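Long-range contacts in WZI (Escherichia coli, PDB 2YNK), which acts as an outer-membrane lectin in group 1 capsule assembly, probably helping to hold capsular polysaccharide at the cell surface: residues Phe69-Tyr74 with Asn94-Ala99; Gly113-Gly118 with Ser125-Asn130; Pro154-Ser159 with Asp274-Leu279; Tyr290-Gly295 with Met307-Ile312; Phe404-Thr409 with Ala436-Ser441. All blocks are in the same frame, centred on the assembly; numbering follows the deposited sequence.

Contact 1: residues Phe69-Tyr74 with Asn94-Ala99. With D12 (dodecane), chain I.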
# COMPACT_ATOMS: atom_id res chain seq x y z
N PHE A 69 -6.48 -16.48 15.97
CA PHE A 69 -6.56 -15.32 16.84
C PHE A 69 -5.19 -14.64 16.83
O PHE A 69 -4.17 -15.31 16.91
CB PHE A 69 -6.98 -15.74 18.25
CG PHE A 69 -7.00 -14.61 19.24
CD1 PHE A 69 -7.74 -13.46 19.00
CD2 PHE A 69 -6.27 -14.70 20.42
CE1 PHE A 69 -7.76 -12.42 19.91
CE2 PHE A 69 -6.29 -13.66 21.34
CZ PHE A 69 -7.03 -12.51 21.09
N ARG A 70 -5.19 -13.31 16.71
CA ARG A 70 -3.94 -12.58 16.55
C ARG A 70 -3.93 -11.27 17.34
O ARG A 70 -4.80 -10.42 17.16
CB ARG A 70 -3.69 -12.30 15.08
CG ARG A 70 -2.23 -12.02 14.78
CD ARG A 70 -1.90 -12.23 13.31
NE ARG A 70 -1.64 -10.99 12.60
CZ ARG A 70 -0.44 -10.43 12.43
NH1 ARG A 70 0.65 -11.00 12.93
NH2 ARG A 70 -0.33 -9.30 11.75
N VAL A 71 -2.94 -11.13 18.22
CA VAL A 71 -2.78 -9.91 18.98
C VAL A 71 -1.62 -9.13 18.41
O VAL A 71 -0.54 -9.68 18.21
CB VAL A 71 -2.50 -10.21 20.46
CG1 VAL A 71 -2.18 -8.91 21.19
CG2 VAL A 71 -3.70 -10.90 21.10
N THR A 72 -1.85 -7.84 18.15
CA THR A 72 -0.81 -6.96 17.63
C THR A 72 -0.71 -5.71 18.49
O THR A 72 -1.69 -5.28 19.11
CB THR A 72 -1.05 -6.56 16.16
OG1 THR A 72 -2.26 -5.80 16.05
CG2 THR A 72 -1.11 -7.80 15.25
N GLY A 73 0.49 -5.14 18.52
CA GLY A 73 0.81 -4.01 19.37
C GLY A 73 1.82 -3.11 18.69
O GLY A 73 2.68 -3.58 17.93
N TYR A 74 1.70 -1.81 18.96
CA TYR A 74 2.65 -0.81 18.50
C TYR A 74 2.81 0.23 19.59
O TYR A 74 1.83 0.61 20.21
CB TYR A 74 2.15 -0.16 17.22
CG TYR A 74 3.02 0.97 16.70
CD1 TYR A 74 4.15 0.71 15.93
CD2 TYR A 74 2.69 2.31 16.96
CE1 TYR A 74 4.93 1.74 15.44
CE2 TYR A 74 3.47 3.34 16.47
CZ TYR A 74 4.59 3.05 15.71
OH TYR A 74 5.38 4.07 15.21
N ASN A 94 0.48 4.79 20.09
CA ASN A 94 0.36 3.53 20.81
C ASN A 94 -0.91 2.84 20.38
O ASN A 94 -1.97 3.46 20.33
CB ASN A 94 0.34 3.76 22.32
CG ASN A 94 1.52 4.56 22.82
OD1 ASN A 94 2.67 4.24 22.57
ND2 ASN A 94 1.23 5.63 23.54
N SER A 95 -0.81 1.56 20.07
CA SER A 95 -1.94 0.83 19.51
C SER A 95 -1.96 -0.59 20.06
O SER A 95 -0.94 -1.13 20.47
CB SER A 95 -1.83 0.82 17.99
OG SER A 95 -3.10 0.93 17.38
N LEU A 96 -3.15 -1.18 20.07
CA LEU A 96 -3.28 -2.57 20.44
C LEU A 96 -4.43 -3.17 19.66
O LEU A 96 -5.53 -2.62 19.68
CB LEU A 96 -3.54 -2.68 21.93
CG LEU A 96 -3.53 -4.10 22.49
CD1 LEU A 96 -2.26 -4.83 22.08
CD2 LEU A 96 -3.68 -4.02 24.00
N GLY A 97 -4.16 -4.28 18.97
CA GLY A 97 -5.13 -4.90 18.07
C GLY A 97 -5.42 -6.33 18.45
O GLY A 97 -4.50 -7.09 18.74
N LEU A 98 -6.71 -6.68 18.47
CA LEU A 98 -7.15 -8.06 18.65
C LEU A 98 -7.98 -8.46 17.43
O LEU A 98 -8.95 -7.78 17.11
CB LEU A 98 -8.00 -8.22 19.91
CG LEU A 98 -7.41 -7.82 21.27
CD1 LEU A 98 -8.35 -8.23 22.39
CD2 LEU A 98 -6.03 -8.42 21.49
N ALA A 99 -7.60 -9.55 16.77
CA ALA A 99 -8.31 -10.01 15.57
C ALA A 99 -8.70 -11.49 15.65
O ALA A 99 -7.89 -12.33 16.01
CB ALA A 99 -7.48 -9.75 14.33
C1 D12 I . 5.96 -3.65 22.47
C2 D12 I . 4.53 -3.37 22.05
C3 D12 I . 3.69 -2.94 23.25
C4 D12 I . 2.46 -2.13 22.83
C5 D12 I . 1.74 -1.52 24.04
C6 D12 I . 0.80 -0.37 23.65
C7 D12 I . -0.52 -0.41 24.44
C8 D12 I . -1.32 0.89 24.28
C9 D12 I . -2.78 0.70 24.68
C10 D12 I . -3.63 1.94 24.39
C11 D12 I . -3.85 2.78 25.65
C12 D12 I . -4.94 2.21 26.53

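Contact 2: residues Gly113-Gly118 with Ser125-Asn130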
# COMPACT_ATOMS: atom_id res chain seq x y z
N GLY A 113 -10.42 -5.53 16.18
CA GLY A 113 -10.66 -4.43 17.10
C GLY A 113 -9.34 -3.77 17.43
O GLY A 113 -8.33 -4.45 17.59
N ASN A 114 -9.35 -2.44 17.51
CA ASN A 114 -8.17 -1.66 17.90
C ASN A 114 -8.52 -0.63 18.99
O ASN A 114 -9.58 0.01 18.94
CB ASN A 114 -7.59 -0.90 16.71
CG ASN A 114 -7.38 -1.77 15.50
OD1 ASN A 114 -6.59 -2.71 15.52
ND2 ASN A 114 -8.08 -1.44 14.42
N VAL A 115 -7.61 -0.46 19.95
CA VAL A 115 -7.66 0.61 20.92
C VAL A 115 -6.36 1.40 20.81
O VAL A 115 -5.30 0.82 20.57
CB VAL A 115 -7.82 0.09 22.35
CG1 VAL A 115 -6.55 -0.59 22.80
CG2 VAL A 115 -8.17 1.23 23.28
N GLU A 116 -6.45 2.72 21.00
CA GLU A 116 -5.35 3.63 20.68
C GLU A 116 -5.01 4.65 21.76
O GLU A 116 -5.84 5.02 22.58
CB GLU A 116 -5.68 4.36 19.38
CG GLU A 116 -5.36 3.54 18.15
CD GLU A 116 -6.06 4.06 16.91
OE1 GLU A 116 -6.60 5.21 16.96
OE2 GLU A 116 -6.08 3.30 15.90
N GLY A 117 -3.76 5.12 21.72
CA GLY A 117 -3.24 6.08 22.66
C GLY A 117 -2.36 7.07 21.93
O GLY A 117 -1.44 6.68 21.22
N GLY A 118 -2.62 8.36 22.13
CA GLY A 118 -1.83 9.42 21.51
C GLY A 118 -2.11 9.45 20.02
O GLY A 118 -1.23 9.13 19.22
N SER A 125 -13.27 8.06 18.20
CA SER A 125 -13.11 7.29 19.42
C SER A 125 -11.77 6.62 19.37
O SER A 125 -11.27 6.32 18.28
CB SER A 125 -14.19 6.21 19.46
OG SER A 125 -13.94 5.30 20.50
N ARG A 126 -11.19 6.35 20.53
CA ARG A 126 -9.92 5.63 20.57
C ARG A 126 -10.08 4.14 20.25
O ARG A 126 -9.10 3.43 20.16
CB ARG A 126 -9.24 5.80 21.93
CG ARG A 126 -9.94 5.14 23.11
CD ARG A 126 -9.61 5.90 24.38
NE ARG A 126 -10.12 5.27 25.59
CZ ARG A 126 -9.44 4.41 26.35
NH1 ARG A 126 -8.20 4.04 26.04
NH2 ARG A 126 -10.03 3.90 27.43
N PHE A 127 -11.32 3.69 20.09
CA PHE A 127 -11.64 2.34 19.68
C PHE A 127 -12.06 2.34 18.23
O PHE A 127 -12.82 3.23 17.82
CB PHE A 127 -12.83 1.80 20.48
CG PHE A 127 -12.51 1.46 21.90
CD1 PHE A 127 -11.94 0.23 22.21
CD2 PHE A 127 -12.82 2.34 22.93
CE1 PHE A 127 -11.67 -0.11 23.53
CE2 PHE A 127 -12.55 2.01 24.25
CZ PHE A 127 -11.97 0.79 24.55
N ASN A 128 -11.60 1.34 17.46
CA ASN A 128 -12.05 1.20 16.07
C ASN A 128 -11.90 -0.21 15.49
O ASN A 128 -11.24 -1.08 16.07
CB ASN A 128 -11.34 2.21 15.19
CG ASN A 128 -9.95 1.78 14.83
OD1 ASN A 128 -9.76 1.09 13.86
ND2 ASN A 128 -8.96 2.19 15.62
N ALA A 129 -12.52 -0.41 14.34
CA ALA A 129 -12.52 -1.71 13.68
C ALA A 129 -11.83 -1.64 12.32
O ALA A 129 -12.32 -2.21 11.35
CB ALA A 129 -13.95 -2.21 13.54
N ASN A 130 -10.69 -0.94 12.25
CA ASN A 130 -9.92 -0.81 11.01
C ASN A 130 -9.34 -2.17 10.57
O ASN A 130 -8.86 -2.97 11.39
CB ASN A 130 -8.78 0.23 11.16
CG ASN A 130 -9.29 1.68 11.33
OD1 ASN A 130 -8.50 2.61 11.56
ND2 ASN A 130 -10.60 1.88 11.20

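Contact 3: residues Pro154-Ser159 with Asp274-Leu279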
# COMPACT_ATOMS: atom_id res chain seq x y z
N PRO A 154 3.04 0.14 -8.17
CA PRO A 154 4.27 -0.59 -7.92
C PRO A 154 5.22 0.09 -6.95
O PRO A 154 6.29 -0.46 -6.65
CB PRO A 154 4.91 -0.64 -9.31
CG PRO A 154 4.48 0.65 -9.93
CD PRO A 154 3.15 1.02 -9.35
N GLY A 155 4.85 1.26 -6.45
CA GLY A 155 5.73 2.01 -5.57
C GLY A 155 5.84 1.35 -4.22
O GLY A 155 4.94 0.62 -3.80
N TYR A 156 6.96 1.62 -3.55
CA TYR A 156 7.21 1.13 -2.20
C TYR A 156 6.98 2.22 -1.16
O TYR A 156 6.64 1.94 -0.01
CB TYR A 156 8.62 0.57 -2.08
CG TYR A 156 8.77 -0.80 -2.72
CD1 TYR A 156 8.30 -1.93 -2.08
CD2 TYR A 156 9.34 -0.95 -3.98
CE1 TYR A 156 8.42 -3.19 -2.66
CE2 TYR A 156 9.46 -2.20 -4.57
CZ TYR A 156 9.01 -3.32 -3.90
OH TYR A 156 9.10 -4.56 -4.47
N GLU A 157 7.17 3.47 -1.56
CA GLU A 157 7.09 4.60 -0.63
C GLU A 157 5.68 5.21 -0.58
O GLU A 157 5.31 5.87 0.39
CB GLU A 157 8.10 5.67 -1.02
CG GLU A 157 8.77 6.32 0.19
CD GLU A 157 9.88 5.47 0.76
OE1 GLU A 157 10.62 4.86 -0.03
OE2 GLU A 157 10.00 5.41 2.00
N GLY A 158 4.90 4.97 -1.63
CA GLY A 158 3.57 5.55 -1.77
C GLY A 158 2.86 5.09 -3.03
O GLY A 158 3.48 4.58 -3.97
N SER A 159 1.54 5.23 -3.02
CA SER A 159 0.75 5.27 -4.24
C SER A 159 0.29 6.70 -4.45
O SER A 159 -0.13 7.37 -3.52
CB SER A 159 -0.48 4.38 -4.12
OG SER A 159 -1.42 4.73 -5.14
N ASP A 274 0.37 3.08 -14.46
CA ASP A 274 1.61 2.63 -13.85
C ASP A 274 2.21 1.50 -14.67
O ASP A 274 1.53 0.88 -15.48
CB ASP A 274 1.40 2.20 -12.39
CG ASP A 274 -0.01 1.67 -12.11
OD1 ASP A 274 -0.98 2.48 -12.08
OD2 ASP A 274 -0.14 0.45 -11.90
N PHE A 275 3.50 1.25 -14.47
CA PHE A 275 4.17 0.12 -15.10
C PHE A 275 5.27 -0.43 -14.19
O PHE A 275 5.77 0.28 -13.31
CB PHE A 275 4.78 0.52 -16.46
CG PHE A 275 6.11 1.21 -16.34
CD1 PHE A 275 7.29 0.48 -16.29
CD2 PHE A 275 6.17 2.60 -16.23
CE1 PHE A 275 8.51 1.12 -16.15
CE2 PHE A 275 7.39 3.24 -16.10
CZ PHE A 275 8.56 2.50 -16.06
N LYS A 276 5.63 -1.69 -14.41
CA LYS A 276 6.83 -2.28 -13.83
C LYS A 276 7.50 -3.16 -14.90
O LYS A 276 6.83 -3.97 -15.54
CB LYS A 276 6.50 -3.09 -12.56
CG LYS A 276 7.73 -3.65 -11.86
CD LYS A 276 7.44 -4.47 -10.61
CE LYS A 276 8.71 -5.18 -10.12
NZ LYS A 276 8.68 -5.67 -8.71
N PHE A 277 8.80 -2.98 -15.09
CA PHE A 277 9.56 -3.70 -16.12
C PHE A 277 10.67 -4.55 -15.50
O PHE A 277 11.65 -4.01 -15.00
CB PHE A 277 10.15 -2.72 -17.13
CG PHE A 277 10.79 -3.39 -18.31
CD1 PHE A 277 10.01 -3.82 -19.38
CD2 PHE A 277 12.16 -3.60 -18.36
CE1 PHE A 277 10.60 -4.44 -20.48
CE2 PHE A 277 12.74 -4.21 -19.45
CZ PHE A 277 11.96 -4.63 -20.51
N LYS A 278 10.51 -5.87 -15.55
CA LYS A 278 11.51 -6.80 -14.99
C LYS A 278 12.63 -7.03 -15.99
O LYS A 278 12.37 -7.18 -17.18
CB LYS A 278 10.85 -8.14 -14.63
CG LYS A 278 9.83 -8.05 -13.50
CD LYS A 278 8.89 -9.26 -13.48
CE LYS A 278 7.45 -8.83 -13.21
NZ LYS A 278 6.88 -7.92 -14.26
N LEU A 279 13.87 -7.05 -15.51
CA LEU A 279 15.03 -7.27 -16.37
C LEU A 279 15.51 -8.73 -16.38
O LEU A 279 16.23 -9.13 -17.29
CB LEU A 279 16.19 -6.34 -15.98
CG LEU A 279 16.10 -4.89 -16.46
CD1 LEU A 279 17.26 -4.05 -15.92
CD2 LEU A 279 16.06 -4.82 -17.98

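Contact 4: residues Tyr290-Gly295 with Met307-Ile312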
# COMPACT_ATOMS: atom_id res chain seq x y z
N TYR A 290 10.18 0.79 -12.27
CA TYR A 290 8.75 1.04 -12.28
C TYR A 290 8.44 2.54 -12.27
O TYR A 290 9.28 3.36 -11.91
CB TYR A 290 8.11 0.36 -11.08
CG TYR A 290 8.75 0.70 -9.75
CD1 TYR A 290 8.40 1.87 -9.06
CD2 TYR A 290 9.70 -0.14 -9.17
CE1 TYR A 290 8.99 2.19 -7.86
CE2 TYR A 290 10.29 0.17 -7.95
CZ TYR A 290 9.92 1.35 -7.30
OH TYR A 290 10.49 1.68 -6.09
N GLY A 291 7.21 2.87 -12.67
CA GLY A 291 6.74 4.25 -12.72
C GLY A 291 5.23 4.37 -12.61
O GLY A 291 4.50 3.43 -12.92
N GLN A 292 4.77 5.54 -12.17
CA GLN A 292 3.34 5.79 -12.02
C GLN A 292 3.06 7.25 -12.31
O GLN A 292 3.79 8.14 -11.85
CB GLN A 292 2.88 5.43 -10.60
CG GLN A 292 1.40 5.66 -10.33
CD GLN A 292 0.96 5.15 -8.97
OE1 GLN A 292 1.51 5.55 -7.94
NE2 GLN A 292 -0.03 4.26 -8.97
N MSE A 293 2.00 7.51 -13.07
CA MSE A 293 1.64 8.87 -13.44
C MSE A 293 0.16 9.06 -13.25
O MSE A 293 -0.63 8.64 -14.09
CB MSE A 293 2.03 9.14 -14.89
CG MSE A 293 1.78 10.59 -15.30
SE MSE A 293 1.87 10.77 -17.26
CE MSE A 293 2.06 12.73 -17.40
N ILE A 294 -0.22 9.71 -12.15
CA ILE A 294 -1.62 10.03 -11.90
C ILE A 294 -1.86 11.50 -12.11
O ILE A 294 -1.06 12.33 -11.69
CB ILE A 294 -2.02 9.69 -10.46
CG1 ILE A 294 -1.79 8.21 -10.19
CG2 ILE A 294 -3.48 10.04 -10.24
CD1 ILE A 294 -2.71 7.30 -10.97
N GLY A 295 -2.98 11.83 -12.76
CA GLY A 295 -3.34 13.21 -13.07
C GLY A 295 -4.63 13.64 -12.40
O GLY A 295 -5.47 12.80 -12.07
N MSE A 307 0.90 14.17 -11.45
CA MSE A 307 1.88 13.85 -10.42
C MSE A 307 2.67 12.67 -10.91
O MSE A 307 2.14 11.81 -11.61
CB MSE A 307 1.18 13.51 -9.12
CG MSE A 307 0.41 14.73 -8.63
SE MSE A 307 -0.68 14.26 -7.08
CE MSE A 307 -2.10 13.26 -8.01
N PHE A 308 3.94 12.62 -10.54
CA PHE A 308 4.85 11.61 -11.05
C PHE A 308 5.52 10.78 -9.96
O PHE A 308 5.71 11.24 -8.82
CB PHE A 308 5.93 12.27 -11.89
CG PHE A 308 5.40 12.86 -13.16
CD1 PHE A 308 4.92 14.17 -13.18
CD2 PHE A 308 5.37 12.12 -14.33
CE1 PHE A 308 4.44 14.73 -14.35
CE2 PHE A 308 4.89 12.67 -15.50
CZ PHE A 308 4.42 13.98 -15.51
N LEU A 309 5.87 9.56 -10.34
CA LEU A 309 6.56 8.63 -9.46
C LEU A 309 7.35 7.64 -10.30
O LEU A 309 6.85 7.13 -11.30
CB LEU A 309 5.55 7.91 -8.59
CG LEU A 309 6.03 6.72 -7.75
CD1 LEU A 309 5.11 6.58 -6.54
CD2 LEU A 309 6.12 5.43 -8.56
N GLY A 310 8.59 7.39 -9.89
CA GLY A 310 9.45 6.44 -10.57
C GLY A 310 10.40 5.81 -9.58
O GLY A 310 10.69 6.38 -8.53
N GLY A 311 10.88 4.61 -9.91
CA GLY A 311 11.85 3.91 -9.08
C GLY A 311 12.54 2.73 -9.73
O GLY A 311 12.18 2.27 -10.82
N ILE A 312 13.56 2.23 -9.04
CA ILE A 312 14.33 1.10 -9.51
C ILE A 312 14.56 0.20 -8.31
O ILE A 312 14.83 0.69 -7.21
CB ILE A 312 15.67 1.58 -10.13
CG1 ILE A 312 16.46 0.42 -10.72
CG2 ILE A 312 16.51 2.32 -9.10
CD1 ILE A 312 17.80 0.83 -11.28

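Contact 5: residues Phe404-Thr409 with Ala436-Ser441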
# COMPACT_ATOMS: atom_id res chain seq x y z
N PHE A 404 1.56 16.59 7.06
CA PHE A 404 2.68 17.51 6.97
C PHE A 404 2.17 18.94 6.87
O PHE A 404 2.12 19.51 5.79
CB PHE A 404 3.58 17.10 5.81
CG PHE A 404 4.24 15.79 6.07
CD1 PHE A 404 5.43 15.75 6.78
CD2 PHE A 404 3.63 14.59 5.69
CE1 PHE A 404 6.04 14.53 7.06
CE2 PHE A 404 4.22 13.38 5.97
CZ PHE A 404 5.43 13.35 6.66
N PRO A 405 1.77 19.50 8.02
CA PRO A 405 1.10 20.80 8.09
C PRO A 405 1.92 21.96 7.53
O PRO A 405 1.34 22.88 6.97
CB PRO A 405 0.84 20.99 9.58
CG PRO A 405 1.82 20.10 10.26
CD PRO A 405 1.93 18.92 9.36
N HIS A 406 3.24 21.88 7.65
CA HIS A 406 4.12 23.01 7.36
C HIS A 406 5.05 22.76 6.22
O HIS A 406 5.44 21.62 5.93
CB HIS A 406 4.93 23.34 8.60
CG HIS A 406 4.10 23.38 9.87
ND1 HIS A 406 2.93 24.05 9.94
CD2 HIS A 406 4.31 22.80 11.12
CE1 HIS A 406 2.42 23.90 11.18
NE2 HIS A 406 3.26 23.14 11.90
N ALA A 407 5.44 23.85 5.56
CA ALA A 407 6.50 23.80 4.56
C ALA A 407 7.80 23.44 5.26
O ALA A 407 8.26 24.16 6.16
CB ALA A 407 6.62 25.12 3.82
N ASP A 408 8.38 22.31 4.86
CA ASP A 408 9.59 21.81 5.49
C ASP A 408 10.45 21.05 4.48
O ASP A 408 9.95 20.57 3.47
CB ASP A 408 9.19 20.90 6.65
CG ASP A 408 10.20 20.90 7.78
OD1 ASP A 408 11.37 21.29 7.54
OD2 ASP A 408 9.82 20.50 8.91
N THR A 409 11.75 20.98 4.74
CA THR A 409 12.66 20.08 4.01
C THR A 409 13.16 19.03 4.99
O THR A 409 13.74 19.36 6.02
CB THR A 409 13.87 20.81 3.41
OG1 THR A 409 13.42 21.74 2.42
CG2 THR A 409 14.84 19.82 2.77
N ALA A 436 15.09 18.65 10.23
CA ALA A 436 13.92 19.41 9.78
C ALA A 436 14.06 20.89 10.11
O ALA A 436 14.93 21.28 10.89
CB ALA A 436 12.67 18.84 10.41
N ASN A 437 13.20 21.71 9.51
CA ASN A 437 13.18 23.16 9.78
C ASN A 437 11.98 23.61 10.61
O ASN A 437 12.08 24.59 11.34
CB ASN A 437 13.26 23.95 8.47
CG ASN A 437 14.51 23.62 7.65
OD1 ASN A 437 14.43 23.40 6.44
ND2 ASN A 437 15.67 23.58 8.31
N ASN A 438 10.85 22.91 10.51
CA ASN A 438 9.68 23.20 11.34
C ASN A 438 8.74 22.00 11.46
O ASN A 438 7.57 22.10 11.14
CB ASN A 438 8.92 24.41 10.78
CG ASN A 438 7.76 24.86 11.67
OD1 ASN A 438 7.61 24.42 12.82
ND2 ASN A 438 6.93 25.74 11.12
N SER A 439 9.27 20.88 11.93
CA SER A 439 8.47 19.67 12.16
C SER A 439 7.70 19.75 13.48
O SER A 439 8.04 20.53 14.36
CB SER A 439 9.38 18.44 12.17
OG SER A 439 8.65 17.26 12.46
N ASP A 440 6.65 18.93 13.61
CA ASP A 440 5.88 18.82 14.85
C ASP A 440 6.18 17.49 15.57
O ASP A 440 5.36 16.99 16.35
CB ASP A 440 4.38 18.96 14.56
CG ASP A 440 3.99 20.36 14.12
OD1 ASP A 440 4.62 21.35 14.59
OD2 ASP A 440 3.04 20.49 13.31
N SER A 441 7.36 16.94 15.33
CA SER A 441 7.75 15.69 15.96
C SER A 441 9.24 15.69 16.29
O SER A 441 10.03 16.34 15.60
CB SER A 441 7.40 14.51 15.06
OG SER A 441 7.96 14.67 13.76

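Contact 1: residues Phe69-Tyr74 with Asn94-Ala99
Residues Phe69-Tyr74 run antiparallel to Ser95-Ala99, their axes at 170°, and six backbone hydrogen bonds tie Arg70 to Ala99, Thr72 to Gly97 and Tyr74 to Ser95. Between these rungs lie the non-hydrogen-bonded pairs Val71-Leu98 and Gly73-Leu96. On the face carrying Val71, Leu96 and Leu98 the side chains are apolar. Val71 and Leu98 stand side by side, and Val71 CG2 touches Leu98 CD2 at 3.4 Å. The other branch, held anti to the backbone N (chi1 174°), brings Val71 CG1 to 4.2 Å from Leu96 CD1. The Phe69 ring lies further along, with CE1 4.2 Å from Leu98 CB. On the reverse face Thr72 OG1 sits over Gly97, 3.6 Å from its CA, where no side chain intervenes. Thr72 CG2 packs on one face of the Arg70 guanidinium. Tyr74 and Ser95 meet through their CB atoms, while Tyr74 OH reaches on to bond Arg120. A dodecane molecule crosses the Tyr74 end, its C6 lying 3.7 Å from Ser95 O. Apolar residues towards the alkyl chain and polar ones on the opposite face are what the wall of an outer-membrane beta-barrel shows, here between its first two strands.

Contact 2: residues Gly113-Gly118 with Ser125-Asn130
Glu116 meets Arg126 at its root and Asn128 at its tip. With CG anti to its own carbonyl carbon (chi1 -82°) and the chain extended beyond, it leaves the sheet on the face of Asn114 and Asn128, where Asn128 ND2 comes up to it. Its CB lies 3.6 Å from Arg126 O, the carbonyl that also takes a weak bond from Glu116 N. CG packs against Ser95 OG of the neighbouring strand, and CD comes 3.7 Å from Asn128 ND2. At the tip OE2 accepts a weak hydrogen bond from Asn128 ND2, the carboxylate and amide planes 53° apart, while OE1 forms a salt bridge with Arg167. That second, charged partner probably fixes the carboxylate more firmly than the amide does. All this lies within the antiparallel hairpin of strands 107-116 and 127-138, where Asn114 and Asn128 form a hydrogen-bonded pair through both backbone amides. On the face away from Glu116, Val115 and Phe127 stand side by side. Val115 CG2 sits over the ring face, 4.1 Å from the Phe127 centroid, in a CH-pi contact. The same methyl lies 3.9 Å from Arg126 NH1. Ser125 OG accepts from Phe127 N, an ST turn leading into the strand, and Arg126 lines a dodecane pocket.

Contact 3: residues Pro154-Ser159 with Asp274-Leu279
Pro154 lays its ring against Asp274, Phe275 and Lys276, on the inward side of strand 268-278. Three ring atoms share the contact along the strand: CD is 3.7 Å from Asp274 CB, CG is 3.6 Å from Phe275 O, and CB is 4.4 Å from Lys276 CB. Asp274 offers its methylene to the proline, while its carboxylate is turned to Arg217, with which OD2 makes a salt bridge. Lys276 is fully stretched: CG lies anti to the backbone N (chi1 -176°) and every later torsion is close to trans, a reach that carries the amine past the proline towards Tyr156. The tyrosine swings its ring to meet it, with CG anti to the carbonyl carbon (chi1 -76°), yet Tyr156 OH and Lys276 NZ stop 4.4 Å apart. Both find Glu313 instead, the hydroxyl bonding OE1 and the ammonium pairing with OE2; Lys276 NZ also pairs with Asp19 of helix 8-19. The loop thus folds against the inside of the barrel wall. No hydrogen bond passes directly between the two segments: an apolar ring packs among carbon atoms and a carbonyl, and the polar ends of Tyr156 and Lys276 are joined indirectly, through the carboxylate of Glu313.

Contact 4: residues Tyr290-Gly295 with Met307-Ile312
Tyr290 lies with the face of its ring over Gly311, directly across the strand pair. Its CG sits between the backbone N and the carbonyl carbon (chi1 53°), which folds the ring back over the neighbouring strand. Gly311 CA is 3.9 Å from the ring centroid, 25° off the normal, a CH-pi contact of the kind called aromatic rescue of glycine. Leu309 takes the edge of the same ring, its CD2 4.3 Å from Tyr290 CD1. That methyl also meets Gln292, where Leu309 CD2 is 3.8 Å from Gln292 CB. Gln292 itself is extended beyond CG, carrying its amide past the leucine: OE1 accepts from Leu160 N and NE2 donates to Trp152 O. Ile294 and Met307 follow on this face, with Ile294 CG2 4.2 Å from the selenomethionine methyl CE of Met307. On the other face Met293 and Phe308 stand side by side and point the same way. The selenium of Met293, also a selenomethionine, is 5.0 Å from the Phe308 centroid, well off the ring normal, in an oblique Met-aromatic contact. The backbones beneath are antiparallel at 175°, with three hydrogen-bonded pairs; the bonds donated by Leu309 N and Ile294 N are weak. Strand 268-278 flanks the pair beside Gly291 and Met293, and strand 322-331 flanks it beside Phe308 and Gly310, contributing Glu328 as partner of Tyr290 OH. Inside the barrel, the loop residues Tyr156 and Leu160 rest on Tyr290 and Leu309.

Contact 5: residues Phe404-Thr409 with Ala436-Ser441
The His406 imidazole has Pro405 on one face and the Asn438 amide beside the other. Pro405 CG covers the centre of its ring face; on the other side the amide lies almost parallel to the ring, the planes 7° apart, but is shifted outward past the CG-CD2 edge, with Asn438 ND2 nearest, 3.9 Å from His406 CG. At the ring edge is the Asp440 carboxylate, turned upright to the imidazole (88°), its OD1 close to the ring plane and its OD2 3.0 Å from His406 NE2. Asn438 O also comes to the edge, 3.3 Å from His406 CD2. Asp440 OD2 touches Pro405 CG as well, so the proline and histidine are both met by this one carboxylate. The second flat group is the buried carboxylate of Asp408, which gathers backbone N-H groups of the facing loop. Asn437 N bonds OD1 at 2.7 Å on the syn lone pair, the side of the other oxygen. Asn438 N approaches OD2 from above the carboxylate plane at 3.1 Å, and makes a further weak bond to OD1. An acceptor gripped by two successive amides would tend to fix the bend at Asn437-Asn438. Beyond it, Ser439 OG accepts from Ser441 N in an ST turn. Asp408, at the start of strand 408-422, thus ties down the turn between strands 425-435 and 444-454 at the rim of the membrane beta-barrel, probably the extracellular one.

All five contacts reach the sheet of one closed antiparallel barrel. Contacts 1 and 2 are consecutive, their centres 10 Å apart, and share a seam: Asn94 O meets Gly117 N and Leu98 O meets Gly113 N, each at 2.8 Å. Tyr74, Asn94 and Ser95 of contact 1 and Arg126 of contact 2 line the same dodecane pocket. Contacts 3 and 4 form a second cluster, centres 8 Å apart, joined where Phe275 N reaches Gly291 O at 2.9 Å. It lies on the opposite side of the chain's centre from the first cluster; the centres of contacts 1 and 4 are about 34 Å apart. Contact 5 touches none of the others, its centre 25 Å or more from each.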